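Local coordinates for enterotoxin SEN variant (Staphylococcus aureus, PDB 6KRY), which probably acts as a superantigen toxin, as expected of a staphylococcal enterotoxin built from an OB-fold domain and a beta-grasp domain, at residues L21-Y24 with Y25-T29; L72-Q75 with F76-K79; T145-E148 with L149-V153. All blocks are in the same frame, centred on the assembly; numbering follows the deposited sequence.

Interaction 1 (L21-Y24 with Y25-T29)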
loop_
_atom_site.group_PDB
_atom_site.type_symbol
_atom_site.label_atom_id
_atom_site.label_comp_id
_atom_site.label_asym_id
_atom_site.label_seq_id
_atom_site.Cartn_x
_atom_site.Cartn_y
_atom_site.Cartn_z
ATOM N N LEU A 21 12.879 4.246 2.236
ATOM C CA LEU A 21 11.444 4.563 2.380
ATOM C C LEU A 21 11.104 5.871 1.643
ATOM O O LEU A 21 10.044 5.983 1.026
ATOM C CB LEU A 21 11.063 4.618 3.863
ATOM C CG LEU A 21 11.042 3.251 4.547
ATOM C CD1 LEU A 21 10.902 3.406 6.051
ATOM C CD2 LEU A 21 9.884 2.414 4.025
ATOM N N THR A 22 11.995 6.851 1.715
ATOM C CA THR A 22 11.777 8.109 1.028
ATOM C C THR A 22 11.579 7.874 -0.476
ATOM O O THR A 22 10.701 8.504 -1.090
ATOM C CB THR A 22 12.948 9.072 1.270
ATOM O OG1 THR A 22 13.088 9.380 2.658
ATOM C CG2 THR A 22 12.777 10.382 0.541
ATOM N N SER A 23 12.434 7.037 -1.078
ATOM C CA SER A 23 12.326 6.707 -2.510
ATOM C C SER A 23 10.947 6.100 -2.812
ATOM O O SER A 23 10.248 6.487 -3.735
ATOM C CB SER A 23 13.425 5.769 -2.897
ATOM O OG SER A 23 13.191 5.308 -4.208
ATOM N N TYR A 24 10.537 5.144 -1.977
ATOM C CA TYR A 24 9.250 4.457 -2.154
ATOM C C TYR A 24 8.035 5.402 -2.103
ATOM O O TYR A 24 7.006 5.129 -2.759
ATOM C CB TYR A 24 9.096 3.349 -1.122
ATOM C CG TYR A 24 9.405 1.993 -1.692
ATOM C CD1 TYR A 24 8.574 1.435 -2.643
ATOM C CD2 TYR A 24 10.548 1.315 -1.336
ATOM C CE1 TYR A 24 8.848 0.185 -3.175
ATOM C CE2 TYR A 24 10.836 0.061 -1.862
ATOM C CZ TYR A 24 10.005 -0.486 -2.815
ATOM O OH TYR A 24 10.316 -1.722 -3.329
ATOM N N TYR A 25 8.137 6.525 -1.364
ATOM C CA TYR A 25 7.022 7.398 -1.131
ATOM C C TYR A 25 7.232 8.753 -1.823
ATOM O O TYR A 25 6.381 9.615 -1.662
ATOM C CB TYR A 25 6.704 7.534 0.360
ATOM C CG TYR A 25 6.070 6.292 0.926
ATOM C CD1 TYR A 25 4.806 5.896 0.508
ATOM C CD2 TYR A 25 6.785 5.414 1.718
ATOM C CE1 TYR A 25 4.239 4.712 0.952
ATOM C CE2 TYR A 25 6.239 4.229 2.180
ATOM C CZ TYR A 25 4.961 3.881 1.788
ATOM O OH TYR A 25 4.408 2.721 2.234
ATOM N N THR A 26 8.310 8.883 -2.611
ATOM C CA THR A 26 8.552 10.073 -3.443
ATOM C C THR A 26 8.354 9.773 -4.933
ATOM O O THR A 26 7.875 10.632 -5.668
ATOM C CB THR A 26 9.971 10.615 -3.206
ATOM O OG1 THR A 26 10.023 11.006 -1.831
ATOM C CG2 THR A 26 10.311 11.785 -4.105
ATOM N N ASP A 27 8.831 8.622 -5.413
ATOM C CA ASP A 27 8.857 8.341 -6.883
ATOM C C ASP A 27 7.586 7.573 -7.237
ATOM O O ASP A 27 7.454 6.441 -6.753
ATOM C CB ASP A 27 10.065 7.484 -7.272
ATOM C CG ASP A 27 11.409 8.120 -6.961
ATOM O OD1 ASP A 27 11.558 9.337 -7.228
ATOM O OD2 ASP A 27 12.303 7.408 -6.430
ATOM N N ILE A 28 6.671 8.188 -8.004
ATOM C CA ILE A 28 5.346 7.556 -8.302
ATOM C C ILE A 28 5.521 6.247 -9.072
ATOM O O ILE A 28 4.581 5.445 -9.076
ATOM C CB ILE A 28 4.326 8.433 -9.072
ATOM C CG1 ILE A 28 4.926 9.300 -10.185
ATOM C CG2 ILE A 28 3.513 9.257 -8.101
ATOM C CD1 ILE A 28 5.890 8.601 -11.082
ATOM N N THR A 29 6.697 6.014 -9.673
ATOM C CA THR A 29 6.935 4.811 -10.468
ATOM C C THR A 29 6.859 3.534 -9.612
ATOM O O THR A 29 6.628 2.469 -10.159
ATOM C CB THR A 29 8.254 4.881 -11.251
ATOM O OG1 THR A 29 9.290 5.138 -10.309
ATOM C CG2 THR A 29 8.237 5.954 -12.313
HETATM O O HOH W 1 5.214 6.097 -4.554
#

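Interaction 2 (L72-Q75 with F76-K79)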
loop_
_atom_site.group_PDB
_atom_site.type_symbol
_atom_site.label_atom_id
_atom_site.label_comp_id
_atom_site.label_asym_id
_atom_site.label_seq_id
_atom_site.Cartn_x
_atom_site.Cartn_y
_atom_site.Cartn_z
ATOM N N LEU A 72 -6.368 -17.080 -0.049
ATOM C CA LEU A 72 -6.446 -15.807 -0.783
ATOM C C LEU A 72 -6.034 -16.027 -2.232
ATOM O O LEU A 72 -6.697 -15.560 -3.177
ATOM C CB LEU A 72 -5.563 -14.739 -0.127
ATOM C CG LEU A 72 -6.158 -13.969 1.040
ATOM C CD1 LEU A 72 -5.099 -13.103 1.707
ATOM C CD2 LEU A 72 -7.342 -13.110 0.611
ATOM N N ALA A 73 -4.939 -16.756 -2.461
ATOM C CA ALA A 73 -4.528 -16.998 -3.825
ATOM C C ALA A 73 -5.658 -17.682 -4.638
ATOM O O ALA A 73 -5.950 -17.320 -5.773
ATOM C CB ALA A 73 -3.227 -17.791 -3.811
ATOM N N ASN A 74 -6.323 -18.671 -4.039
ATOM C CA ASN A 74 -7.402 -19.440 -4.668
ATOM C C ASN A 74 -8.591 -18.544 -5.025
ATOM O O ASN A 74 -9.241 -18.798 -6.010
ATOM C CB ASN A 74 -7.810 -20.609 -3.766
ATOM C CG ASN A 74 -6.775 -21.707 -3.823
ATOM O OD1 ASN A 74 -5.933 -21.719 -4.710
ATOM N ND2 ASN A 74 -6.816 -22.630 -2.882
ATOM N N GLN A 75 -8.847 -17.500 -4.245
ATOM C CA GLN A 75 -9.928 -16.564 -4.526
ATOM C C GLN A 75 -9.661 -15.796 -5.828
ATOM O O GLN A 75 -10.617 -15.364 -6.505
ATOM C CB GLN A 75 -10.066 -15.518 -3.421
ATOM C CG GLN A 75 -10.545 -16.074 -2.091
ATOM C CD GLN A 75 -10.791 -14.925 -1.153
ATOM O OE1 GLN A 75 -11.039 -13.797 -1.592
ATOM N NE2 GLN A 75 -10.708 -15.203 0.141
ATOM N N PHE A 76 -8.380 -15.547 -6.148
ATOM C CA PHE A 76 -8.024 -14.662 -7.238
ATOM C C PHE A 76 -7.354 -15.356 -8.433
ATOM O O PHE A 76 -7.390 -14.766 -9.542
ATOM C CB PHE A 76 -7.139 -13.532 -6.715
ATOM C CG PHE A 76 -7.829 -12.717 -5.658
ATOM C CD1 PHE A 76 -8.972 -11.990 -5.970
ATOM C CD2 PHE A 76 -7.337 -12.680 -4.365
ATOM C CE1 PHE A 76 -9.627 -11.263 -4.979
ATOM C CE2 PHE A 76 -7.981 -11.931 -3.386
ATOM C CZ PHE A 76 -9.115 -11.214 -3.703
ATOM N N LYS A 77 -6.812 -16.586 -8.292
ATOM C CA LYS A 77 -6.067 -17.163 -9.402
ATOM C C LYS A 77 -7.003 -17.402 -10.600
ATOM O O LYS A 77 -8.108 -17.957 -10.470
ATOM C CB LYS A 77 -5.272 -18.410 -8.981
ATOM C CG LYS A 77 -6.052 -19.649 -8.584
ATOM C CD LYS A 77 -5.131 -20.876 -8.565
ATOM C CE LYS A 77 -5.869 -22.193 -8.674
ATOM N NZ LYS A 77 -6.041 -22.833 -7.346
ATOM N N GLY A 78 -6.579 -16.919 -11.769
ATOM C CA GLY A 78 -7.317 -17.150 -13.025
ATOM C C GLY A 78 -8.633 -16.387 -13.127
ATOM O O GLY A 78 -9.445 -16.714 -13.997
ATOM N N LYS A 79 -8.849 -15.369 -12.270
ATOM C CA LYS A 79 -9.979 -14.471 -12.379
ATOM C C LYS A 79 -9.501 -13.122 -12.897
ATOM O O LYS A 79 -8.339 -12.759 -12.720
ATOM C CB LYS A 79 -10.664 -14.334 -11.015
ATOM C CG LYS A 79 -11.143 -15.655 -10.415
ATOM C CD LYS A 79 -12.413 -15.565 -9.614
ATOM C CE LYS A 79 -12.759 -16.821 -8.829
ATOM N NZ LYS A 79 -12.421 -18.056 -9.574
HETATM O O HOH W 2 -9.873 -18.667 -8.659
#

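Interaction 3 (T145-E148 with L149-V153)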
loop_
_atom_site.group_PDB
_atom_site.type_symbol
_atom_site.label_atom_id
_atom_site.label_comp_id
_atom_site.label_asym_id
_atom_site.label_seq_id
_atom_site.Cartn_x
_atom_site.Cartn_y
_atom_site.Cartn_z
ATOM N N THR A 145 -8.412 -2.076 -1.741
ATOM C CA THR A 145 -7.501 -2.553 -0.704
ATOM C C THR A 145 -7.066 -1.383 0.183
ATOM O O THR A 145 -6.935 -0.228 -0.267
ATOM C CB THR A 145 -6.261 -3.278 -1.216
ATOM O OG1 THR A 145 -5.484 -2.328 -1.939
ATOM C CG2 THR A 145 -6.650 -4.503 -2.025
ATOM N N VAL A 146 -6.859 -1.718 1.459
ATOM C CA VAL A 146 -6.277 -0.762 2.363
ATOM C C VAL A 146 -4.929 -0.296 1.795
ATOM O O VAL A 146 -4.561 0.890 1.896
ATOM C CB VAL A 146 -6.206 -1.349 3.791
ATOM C CG1 VAL A 146 -5.444 -0.434 4.724
ATOM C CG2 VAL A 146 -7.601 -1.584 4.353
ATOM N N GLN A 147 -4.172 -1.226 1.191
ATOM C CA GLN A 147 -2.877 -0.866 0.651
ATOM C C GLN A 147 -3.013 0.339 -0.316
ATOM O O GLN A 147 -2.220 1.270 -0.288
ATOM C CB GLN A 147 -2.234 -2.068 -0.034
ATOM C CG GLN A 147 -0.885 -1.740 -0.659
ATOM C CD GLN A 147 -0.152 -2.879 -1.321
ATOM O OE1 GLN A 147 0.981 -2.691 -1.742
ATOM N NE2 GLN A 147 -0.757 -4.058 -1.410
ATOM N N GLU A 148 -4.015 0.294 -1.193
ATOM C CA GLU A 148 -4.221 1.376 -2.174
ATOM C C GLU A 148 -4.466 2.702 -1.454
ATOM O O GLU A 148 -3.847 3.714 -1.788
ATOM C CB GLU A 148 -5.361 1.053 -3.125
ATOM C CG GLU A 148 -5.649 2.185 -4.092
ATOM C CD GLU A 148 -6.588 1.823 -5.235
ATOM O OE1 GLU A 148 -6.801 0.601 -5.512
ATOM O OE2 GLU A 148 -7.145 2.780 -5.815
ATOM N N LEU A 149 -5.364 2.689 -0.468
ATOM C CA LEU A 149 -5.710 3.920 0.306
ATOM C C LEU A 149 -4.493 4.440 1.087
ATOM O O LEU A 149 -4.195 5.633 1.041
ATOM C CB LEU A 149 -6.877 3.651 1.264
ATOM C CG LEU A 149 -8.162 3.130 0.626
ATOM C CD1 LEU A 149 -9.277 3.015 1.655
ATOM C CD2 LEU A 149 -8.593 4.027 -0.546
ATOM N N ASP A 150 -3.830 3.540 1.828
ATOM C CA ASP A 150 -2.664 3.843 2.650
ATOM C C ASP A 150 -1.555 4.451 1.779
ATOM O O ASP A 150 -0.963 5.472 2.118
ATOM C CB ASP A 150 -2.184 2.585 3.371
ATOM C CG ASP A 150 -1.227 2.786 4.523
ATOM O OD1 ASP A 150 -1.122 3.927 5.025
ATOM O OD2 ASP A 150 -0.598 1.768 4.909
ATOM N N THR A 151 -1.276 3.831 0.639
ATOM C CA THR A 151 -0.211 4.274 -0.201
ATOM C C THR A 151 -0.497 5.679 -0.736
ATOM O O THR A 151 0.383 6.524 -0.712
ATOM C CB THR A 151 0.016 3.315 -1.373
ATOM O OG1 THR A 151 0.369 2.045 -0.845
ATOM C CG2 THR A 151 1.108 3.817 -2.282
ATOM N N LYS A 152 -1.730 5.916 -1.215
ATOM C CA LYS A 152 -2.114 7.225 -1.736
ATOM C C LYS A 152 -2.005 8.322 -0.661
ATOM O O LYS A 152 -1.454 9.417 -0.911
ATOM C CB LYS A 152 -3.523 7.141 -2.311
ATOM C CG LYS A 152 -3.581 6.442 -3.650
ATOM C CD LYS A 152 -4.965 6.331 -4.208
ATOM C CE LYS A 152 -4.894 5.859 -5.644
ATOM N NZ LYS A 152 -6.207 5.394 -6.168
ATOM N N VAL A 153 -2.419 8.013 0.567
ATOM C CA VAL A 153 -2.222 8.947 1.693
ATOM C C VAL A 153 -0.724 9.175 1.992
ATOM O O VAL A 153 -0.286 10.337 2.141
ATOM C CB VAL A 153 -2.946 8.445 2.952
ATOM C CG1 VAL A 153 -2.664 9.291 4.177
ATOM C CG2 VAL A 153 -4.434 8.455 2.714
#

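Interaction 1 (L21-Y24 with Y25-T29)
Thr22 and Thr26 lie side by side at the C-terminal end of helix 15-26, which leads into the first OB-fold strand, and carbonyls here lose their regular bonding. The hydroxyl of Thr26 turns back on the helix: its OG1 sits anti to the carbonyl carbon (chi1 -63°) and donates to Thr22 O over 2.7 Å. Tyr25 N reaches the same oxygen, 3.3 Å from Thr22 O, but from the opposite face of the carbonyl plane. Ser23 O is likewise gripped twice, here from one face. Asp27 N makes the straighter approach to it, 3.1 Å from Ser23 O with an N-H...O angle of 168°, and Thr26 N comes from high above the plane. The bond from Tyr25 N to Leu21 O is weak. Tyr24 O accepts from a water 2.7 Å away, which also donates to Asp27 O. Among the side chains, Thr22 OG1 is bonded to Leu18 O one turn back, Tyr24 OH to Tyr87 O, and Ser23 OG also to Trp30 NE1. The Tyr25 side chain packs on Arg154 and Glu158 of helix 146-161. Ser23 OG donates to Asp27 OD2 at 3.2 Å, meeting the carboxylate on its anti side.

Interaction 2 (L72-Q75 with F76-K79)
Ala73 O is held by two backbone donors as helix 70-76 ends. Lys77 N meets Ala73 O at 2.8 Å, nearly along the C=O axis, while Phe76 N, 3.0 Å from Ala73 O, stands well above the carbonyl plane. Lys77 is also where the chain leaves helical geometry, and its side chain folds back beside the last turn. With CG lodged between the backbone N and the carbonyl carbon (chi1 67°) and a bend at chi4, Lys77 runs alongside Asn74 and brings NZ to 2.9 Å from Asn74 OD1. The ammonium comes from above the plane of the amide carbonyl.

Phe76 points its ring along the neighbouring Gln75 side chain. Gln75 CB stands over the ring centre, 4.1 Å from the centroid of Phe76, in a CH-pi contact only 11° off the normal, and Leu72 CD2 touches CE2 of the same ring. This ring also packs on Val107 and Ile109 of strand 100-109, joining the helix end to the sheet of the OB domain.

One water draws the exit together. It donates to Asn74 O and to Lys77 O, 2.6 Å from the latter, and accepts from Lys79 NZ. Lys79 N closes on Phe76 O at 3.2 Å, and Gly78 takes the positive phi (71°) expected at the third position: a helix C-terminus running directly into a type II beta turn.

Interaction 3 (T145-E148 with L149-V153)
Glu148 and Lys152 run side by side and join their charged ends in a salt bridge, with Lys152 NZ 2.8 Å from Glu148 OE2. The ammonium meets the carboxylate on its anti side, 21° out of plane. Glu148 CG is anti to the backbone N (chi1 177°), so the extended chain stands out from the helix, and Lys152, also extended, reaches back toward the N-terminal end. Lys152 N bonds to Glu148 O at 3.1 Å.

One residue earlier, Gln147 O takes two donors from Thr151, OG1 at 2.8 Å and N at 2.9 Å, from opposite faces of the carbonyl plane. Asp150 N meets Val146 O at 2.7 Å, almost straight.

A second shell fixes these groups. Lys141 pairs with Glu148 OE1, Thr139 OG1 bonds to OE2, and Lys138 O takes the lysine ammonium; the buried Glu148 carboxylate and its lysine are thus tied to strand 130-139 and to Lys141 just after it. The Gln147 amide is held by Tyr104 O and Leu86 N of the OB-fold half, and Asp150 by Tyr207 and Arg154. At the start of the helix, Thr145 OG1 accepts from Glu148 N over 3.1 Å, a threonine N-cap opening the long helix that packs on the sheet of the beta-grasp fold.

Overall arrangement
From the N terminus, interactions 1, 2 and 3 follow one another in series; each spans neighbouring turns of one continuous segment, so none encloses or crosses another. They illustrate the two ends of a helix: 21-29 and 72-79 are C-terminal exits, whereas 145-153 is an N-terminal start. Interactions 1 and 2 belong to the OB-fold half, on opposite sides of the chain's centre with their own centres 29 Å apart. Interaction 3 belongs to the beta-grasp half. Its nearest atoms lie about 5 Å from those of interaction 1 without touching; Tyr25 bridges the two parts by packing on later turns of helix 146-161. Asn210, touched by both Phe76 and Thr145, links interactions 2 and 3.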